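Local coordinates for TonB-dependent siderophore receptor (PDB 5NEC), which probably takes up ferric siderophores, and siderophore-drug conjugates, across the outer membrane of Pseudomonas aeruginosa by a TonB-dependent route, at residues K59-I62 and K63-A67; K688-K691 and N692-F695. All blocks are in the same frame, centred on the assembly; numbering follows the deposited sequence.

Contact 1 (K59-I62 and K63-A67)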
ATOM      1  N   LYS A  59       0.195 -13.151   7.551  1.00 59.33           N
ATOM      2  CA  LYS A  59       0.352 -12.682   8.928  1.00 62.73           C
ATOM      3  C   LYS A  59       1.759 -12.867   9.492  1.00 61.34           C
ATOM      4  O   LYS A  59       2.306 -11.966  10.119  1.00 59.17           O
ATOM      5  CB  LYS A  59      -0.638 -13.434   9.828  1.00 65.66           C
ATOM      6  CG  LYS A  59      -0.761 -12.891  11.251  1.00 69.78           C
ATOM      7  CD  LYS A  59      -1.237 -13.954  12.234  1.00 73.82           C
ATOM      8  CE  LYS A  59      -2.655 -14.398  11.927  1.00 76.12           C
ATOM      9  NZ  LYS A  59      -3.001 -15.735  12.477  1.00 78.09           N
ATOM     10  N   GLN A  60       2.322 -14.052   9.283  1.00 61.07           N
ATOM     11  CA  GLN A  60       3.580 -14.437   9.909  1.00 59.35           C
ATOM     12  C   GLN A  60       4.754 -13.644   9.360  1.00 59.44           C
ATOM     13  O   GLN A  60       5.682 -13.348  10.117  1.00 59.92           O
ATOM     14  CB  GLN A  60       3.844 -15.942   9.737  1.00 61.15           C
ATOM     15  CG  GLN A  60       4.857 -16.516  10.721  1.00 61.86           C
ATOM     16  CD  GLN A  60       4.483 -16.244  12.165  1.00 62.58           C
ATOM     17  OE1 GLN A  60       3.328 -16.357  12.551  1.00 65.50           O
ATOM     18  NE2 GLN A  60       5.452 -15.839  12.952  1.00 63.62           N
ATOM     19  N   VAL A  61       4.716 -13.306   8.067  1.00 55.68           N
ATOM     20  CA  VAL A  61       5.733 -12.434   7.471  1.00 54.19           C
ATOM     21  C   VAL A  61       5.638 -11.015   8.046  1.00 51.20           C
ATOM     22  O   VAL A  61       6.663 -10.401   8.345  1.00 48.00           O
ATOM     23  CB  VAL A  61       5.685 -12.458   5.922  1.00 53.36           C
ATOM     24  CG1 VAL A  61       6.574 -11.386   5.310  1.00 54.04           C
ATOM     25  CG2 VAL A  61       6.140 -13.814   5.414  1.00 54.42           C
ATOM     26  N   ILE A  62       4.409 -10.527   8.229  1.00 50.52           N
ATOM     27  CA  ILE A  62       4.150  -9.220   8.845  1.00 48.74           C
ATOM     28  C   ILE A  62       4.723  -9.167  10.266  1.00 48.83           C
ATOM     29  O   ILE A  62       5.374  -8.191  10.622  1.00 46.84           O
ATOM     30  CB  ILE A  62       2.636  -8.867   8.823  1.00 48.66           C
ATOM     31  CG1 ILE A  62       2.153  -8.700   7.376  1.00 48.58           C
ATOM     32  CG2 ILE A  62       2.331  -7.596   9.628  1.00 47.87           C
ATOM     33  CD1 ILE A  62       0.648  -8.782   7.203  1.00 49.34           C
ATOM     34  N   LYS A  63       4.517 -10.225  11.051  1.00 52.13           N
ATOM     35  CA  LYS A  63       5.090 -10.322  12.408  1.00 55.58           C
ATOM     36  C   LYS A  63       6.612 -10.506  12.411  1.00 53.43           C
ATOM     37  O   LYS A  63       7.283  -9.832  13.154  1.00 50.85           O
ATOM     38  CB  LYS A  63       4.463 -11.472  13.198  1.00 60.61           C
ATOM     39  CG  LYS A  63       2.995 -11.271  13.498  1.00 65.92           C
ATOM     40  CD  LYS A  63       2.491 -12.316  14.489  1.00 70.24           C
ATOM     41  CE  LYS A  63       0.979 -12.217  14.694  1.00 72.74           C
ATOM     42  NZ  LYS A  63       0.412 -13.493  15.225  1.00 74.26           N
ATOM     43  N   ASP A  64       7.141 -11.404  11.584  1.00 53.38           N
ATOM     44  CA  ASP A  64       8.587 -11.709  11.574  1.00 54.65           C
ATOM     45  C   ASP A  64       9.459 -10.531  11.115  1.00 54.20           C
ATOM     46  O   ASP A  64      10.574 -10.361  11.623  1.00 52.62           O
ATOM     47  CB  ASP A  64       8.907 -12.952  10.707  1.00 55.39           C
ATOM     48  CG  ASP A  64       8.386 -14.275  11.307  1.00 56.30           C
ATOM     49  OD1 ASP A  64       8.026 -14.330  12.502  1.00 57.13           O
ATOM     50  OD2 ASP A  64       8.326 -15.265  10.561  1.00 54.97           O
ATOM     51  N   THR A  65       8.949  -9.731  10.173  1.00 52.91           N
ATOM     52  CA  THR A  65       9.614  -8.489   9.736  1.00 51.85           C
ATOM     53  C   THR A  65       9.368  -7.314  10.686  1.00 50.72           C
ATOM     54  O   THR A  65      10.021  -6.294  10.563  1.00 51.43           O
ATOM     55  CB  THR A  65       9.194  -8.066   8.296  1.00 51.97           C
ATOM     56  OG1 THR A  65       7.790  -7.779   8.239  1.00 51.75           O
ATOM     57  CG2 THR A  65       9.549  -9.153   7.261  1.00 52.11           C
ATOM     58  N   ALA A  66       8.433  -7.461  11.626  1.00 50.36           N
ATOM     59  CA  ALA A  66       8.010  -6.380  12.540  1.00 49.76           C
ATOM     60  C   ALA A  66       7.585  -5.100  11.799  1.00 48.41           C
ATOM     61  O   ALA A  66       7.806  -3.998  12.277  1.00 48.39           O
ATOM     62  CB  ALA A  66       9.089  -6.089  13.568  1.00 50.14           C
ATOM     63  N   ALA A  67       6.943  -5.277  10.646  1.00 48.41           N
ATOM     64  CA  ALA A  67       6.389  -4.189   9.860  1.00 47.84           C
ATOM     65  C   ALA A  67       5.383  -3.396  10.674  1.00 48.22           C
ATOM     66  O   ALA A  67       4.505  -3.985  11.293  1.00 49.97           O
ATOM     67  CB  ALA A  67       5.711  -4.742   8.611  1.00 47.33           C
TER

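Contact 2 (K688-K691 and N692-F695)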
ATOM      1  N   LYS A 688      11.085 -18.202  22.059  1.00 64.74           N
ATOM      2  CA  LYS A 688       9.853 -18.516  22.800  1.00 68.52           C
ATOM      3  C   LYS A 688      10.207 -18.758  24.268  1.00 71.87           C
ATOM      4  O   LYS A 688      10.721 -19.831  24.594  1.00 72.26           O
ATOM      5  CB  LYS A 688       9.178 -19.780  22.249  1.00 70.21           C
ATOM      6  CG  LYS A 688       8.800 -19.739  20.772  1.00 71.90           C
ATOM      7  CD  LYS A 688       8.658 -21.145  20.205  1.00 76.32           C
ATOM      8  CE  LYS A 688       9.174 -21.296  18.769  1.00 78.13           C
ATOM      9  NZ  LYS A 688       8.249 -20.705  17.762  1.00 79.42           N
ATOM     10  N   LEU A 689       9.962 -17.789  25.148  1.00 73.89           N
ATOM     11  CA  LEU A 689      10.248 -17.985  26.582  1.00 76.70           C
ATOM     12  C   LEU A 689       9.348 -19.050  27.181  1.00 76.68           C
ATOM     13  O   LEU A 689       9.780 -19.844  28.015  1.00 78.69           O
ATOM     14  CB  LEU A 689      10.161 -16.687  27.401  1.00 80.37           C
ATOM     15  CG  LEU A 689      10.591 -16.905  28.891  1.00 82.96           C
ATOM     16  CD1 LEU A 689      11.607 -15.890  29.431  1.00 85.10           C
ATOM     17  CD2 LEU A 689       9.390 -17.009  29.839  1.00 83.58           C
ATOM     18  N   SER A 690       8.090 -19.045  26.756  1.00 74.37           N
ATOM     19  CA  SER A 690       7.109 -20.048  27.154  1.00 72.21           C
ATOM     20  C   SER A 690       6.082 -20.146  26.033  1.00 71.99           C
ATOM     21  O   SER A 690       6.259 -19.535  24.978  1.00 73.85           O
ATOM     22  CB  SER A 690       6.445 -19.651  28.472  1.00 71.86           C
ATOM     23  OG  SER A 690       5.552 -18.569  28.290  1.00 71.32           O
ATOM     24  N   LYS A 691       5.022 -20.923  26.260  1.00 71.44           N
ATOM     25  CA  LYS A 691       3.906 -21.014  25.318  1.00 70.80           C
ATOM     26  C   LYS A 691       3.095 -19.726  25.205  1.00 69.03           C
ATOM     27  O   LYS A 691       2.380 -19.535  24.223  1.00 66.67           O
ATOM     28  CB  LYS A 691       2.982 -22.180  25.706  1.00 73.91           C
ATOM     29  CG  LYS A 691       2.220 -22.003  27.013  1.00 77.05           C
ATOM     30  CD  LYS A 691       1.747 -23.347  27.555  1.00 80.06           C
ATOM     31  CE  LYS A 691       0.875 -23.177  28.788  1.00 82.98           C
ATOM     32  NZ  LYS A 691       0.079 -24.406  29.061  1.00 86.01           N
ATOM     33  N   ASN A 692       3.206 -18.857  26.209  1.00 69.42           N
ATOM     34  CA  ASN A 692       2.488 -17.586  26.244  1.00 68.71           C
ATOM     35  C   ASN A 692       3.322 -16.324  25.963  1.00 68.44           C
ATOM     36  O   ASN A 692       2.729 -15.268  25.820  1.00 64.89           O
ATOM     37  CB  ASN A 692       1.810 -17.404  27.602  1.00 69.52           C
ATOM     38  CG  ASN A 692       0.898 -18.544  27.957  1.00 70.61           C
ATOM     39  OD1 ASN A 692       1.146 -19.238  28.944  1.00 68.61           O
ATOM     40  ND2 ASN A 692      -0.163 -18.739  27.175  1.00 69.81           N
ATOM     41  N   VAL A 693       4.651 -16.418  25.903  1.00 67.31           N
ATOM     42  CA  VAL A 693       5.494 -15.230  25.745  1.00 67.04           C
ATOM     43  C   VAL A 693       6.583 -15.456  24.693  1.00 64.83           C
ATOM     44  O   VAL A 693       7.363 -16.406  24.810  1.00 64.49           O
ATOM     45  CB  VAL A 693       6.126 -14.786  27.096  1.00 68.66           C
ATOM     46  CG1 VAL A 693       6.883 -13.465  26.946  1.00 68.21           C
ATOM     47  CG2 VAL A 693       5.037 -14.627  28.160  1.00 69.54           C
ATOM     48  N   ASP A 694       6.611 -14.591  23.673  1.00 64.08           N
ATOM     49  CA  ASP A 694       7.721 -14.517  22.712  1.00 65.11           C
ATOM     50  C   ASP A 694       8.507 -13.231  22.925  1.00 60.99           C
ATOM     51  O   ASP A 694       7.926 -12.196  23.244  1.00 57.74           O
ATOM     52  CB  ASP A 694       7.211 -14.489  21.261  1.00 68.29           C
ATOM     53  CG  ASP A 694       6.637 -15.803  20.807  1.00 74.16           C
ATOM     54  OD1 ASP A 694       7.056 -16.872  21.278  1.00 78.90           O
ATOM     55  OD2 ASP A 694       5.726 -15.770  19.953  1.00 79.92           O
ATOM     56  N   PHE A 695       9.817 -13.311  22.693  1.00 59.46           N
ATOM     57  CA  PHE A 695      10.707 -12.159  22.635  1.00 57.67           C
ATOM     58  C   PHE A 695      11.279 -12.104  21.229  1.00 56.97           C
ATOM     59  O   PHE A 695      11.698 -13.143  20.704  1.00 59.09           O
ATOM     60  CB  PHE A 695      11.816 -12.311  23.678  1.00 59.69           C
ATOM     61  CG  PHE A 695      11.328 -12.195  25.083  1.00 61.44           C
ATOM     62  CD1 PHE A 695      10.883 -10.968  25.568  1.00 60.90           C
ATOM     63  CD2 PHE A 695      11.320 -13.307  25.938  1.00 63.31           C
ATOM     64  CE1 PHE A 695      10.414 -10.846  26.868  1.00 62.62           C
ATOM     65  CE2 PHE A 695      10.862 -13.190  27.240  1.00 64.61           C
ATOM     66  CZ  PHE A 695      10.408 -11.962  27.704  1.00 64.92           C
TER

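Contact 1 (K59-I62 and K63-A67)
The amide of Gln-60 and the carboxylate of Asp-64 meet one turn apart with their planes 62° to each other, so neither group stacks on the other. Gln-60 NE2 comes to Asp-64 OD1 from above the carboxylate plane at 3.0 Å; the acid oxygen in turn lies tilted off the amide plane, and the N-H is bent, 140° at the hydrogen. With CG opposite the backbone N (chi1 -161°), a bend at chi2 swings the amide round to the acid. The other carboxylate oxygen, OD2, is bonded to Tyr-33 OH, which shares in fixing the rotation of the group. This pair rides on the short helix 59-64 of the plug domain, the part that fills the barrel of a TonB-dependent receptor. The helix closes in a Schellman motif: Ala-66 takes positive phi, its N bonds to Lys-63 O, and Ala-67 N returns a weak bond to Ile-62 O. Val-61 O is gripped twice by Thr-65, through N at 3.0 Å and OG1 at 2.9 Å, the two donors arriving from opposite faces of the carbonyl plane. The lysines run alongside each other, Lys-63 NZ lying 3.4 Å from Lys-59 CD. Lys-59 NZ forms a salt bridge with Glu-30, which probably offsets its charge. Backbone oxygens of Lys-63, Asp-64 and Thr-65 accept from Gln-696, Asn-698 and Gln-700, amide side chains of barrel strand 693-700.

Contact 2 (K688-K691 and N692-F695)
Hydrogen bonding between Ser-690 and the two residues that follow Lys-691 shapes this turn, which joins barrel strands 674-688 and 693-700. Ser-690 OG accepts from Asn-692 N at 3.1 Å and, weakly, from Val-693 N at 3.3 Å. The hydroxyl is placed there by a chi1 of 73°, which sets OG between its own backbone N and carbonyl carbon. In the other direction Val-693 O receives two weak bonds, from Leu-689 N at 3.0 Å with a bent N-H and from Ser-690 N at 3.4 Å, nearly straight. The turn belongs to a beta hairpin, in which Lys-688 and Asp-694 form an antiparallel non-hydrogen-bonded pair.

Apolar contact is made by Leu-689 and Phe-695, side by side and pointing the same way. Leu-689 CD1 reaches the ring at its edge, near the ring plane, 3.6 Å from Phe-695 CE2.

Among the charged and polar chains, the aliphatic part of Lys-688 runs beside the acid, CG 3.4 Å from Asp-694 OD1, while its NZ stays 5.3 Å from that oxygen. Asn-692 lies along Lys-691, its OD1 3.5 Å from Lys-691 CG, and its ND2 bonds to His-732 O on neighbouring strand 724-733. Three of the turn's four bonds are weak, and Ser-690 OG and Val-693 O each serve two N-H groups, which is consistent with a modestly held surface turn.

In both contacts a hydroxyl bonds to backbone a few residues off, and contact 1 adds a side-chain pair. Contact 1 is partly buried inside the barrel, its centre about 15 Å from the centre of the chain, whereas contact 2 lies on the surface, its centre about 31 Å from that point. Their own centres are about 16 Å apart, and their nearest atoms, about 7 Å apart, do not touch. No element is common to both: one holds a plug helix, the other a barrel hairpin. Strand 693-700 nevertheless relates them, starting in contact 2 and carrying further along the amides that bind contact 1. Contact 1 has a salt-bridged lysine and a carboxylate bonded on both oxygens; in contact 2 most bonds are weak.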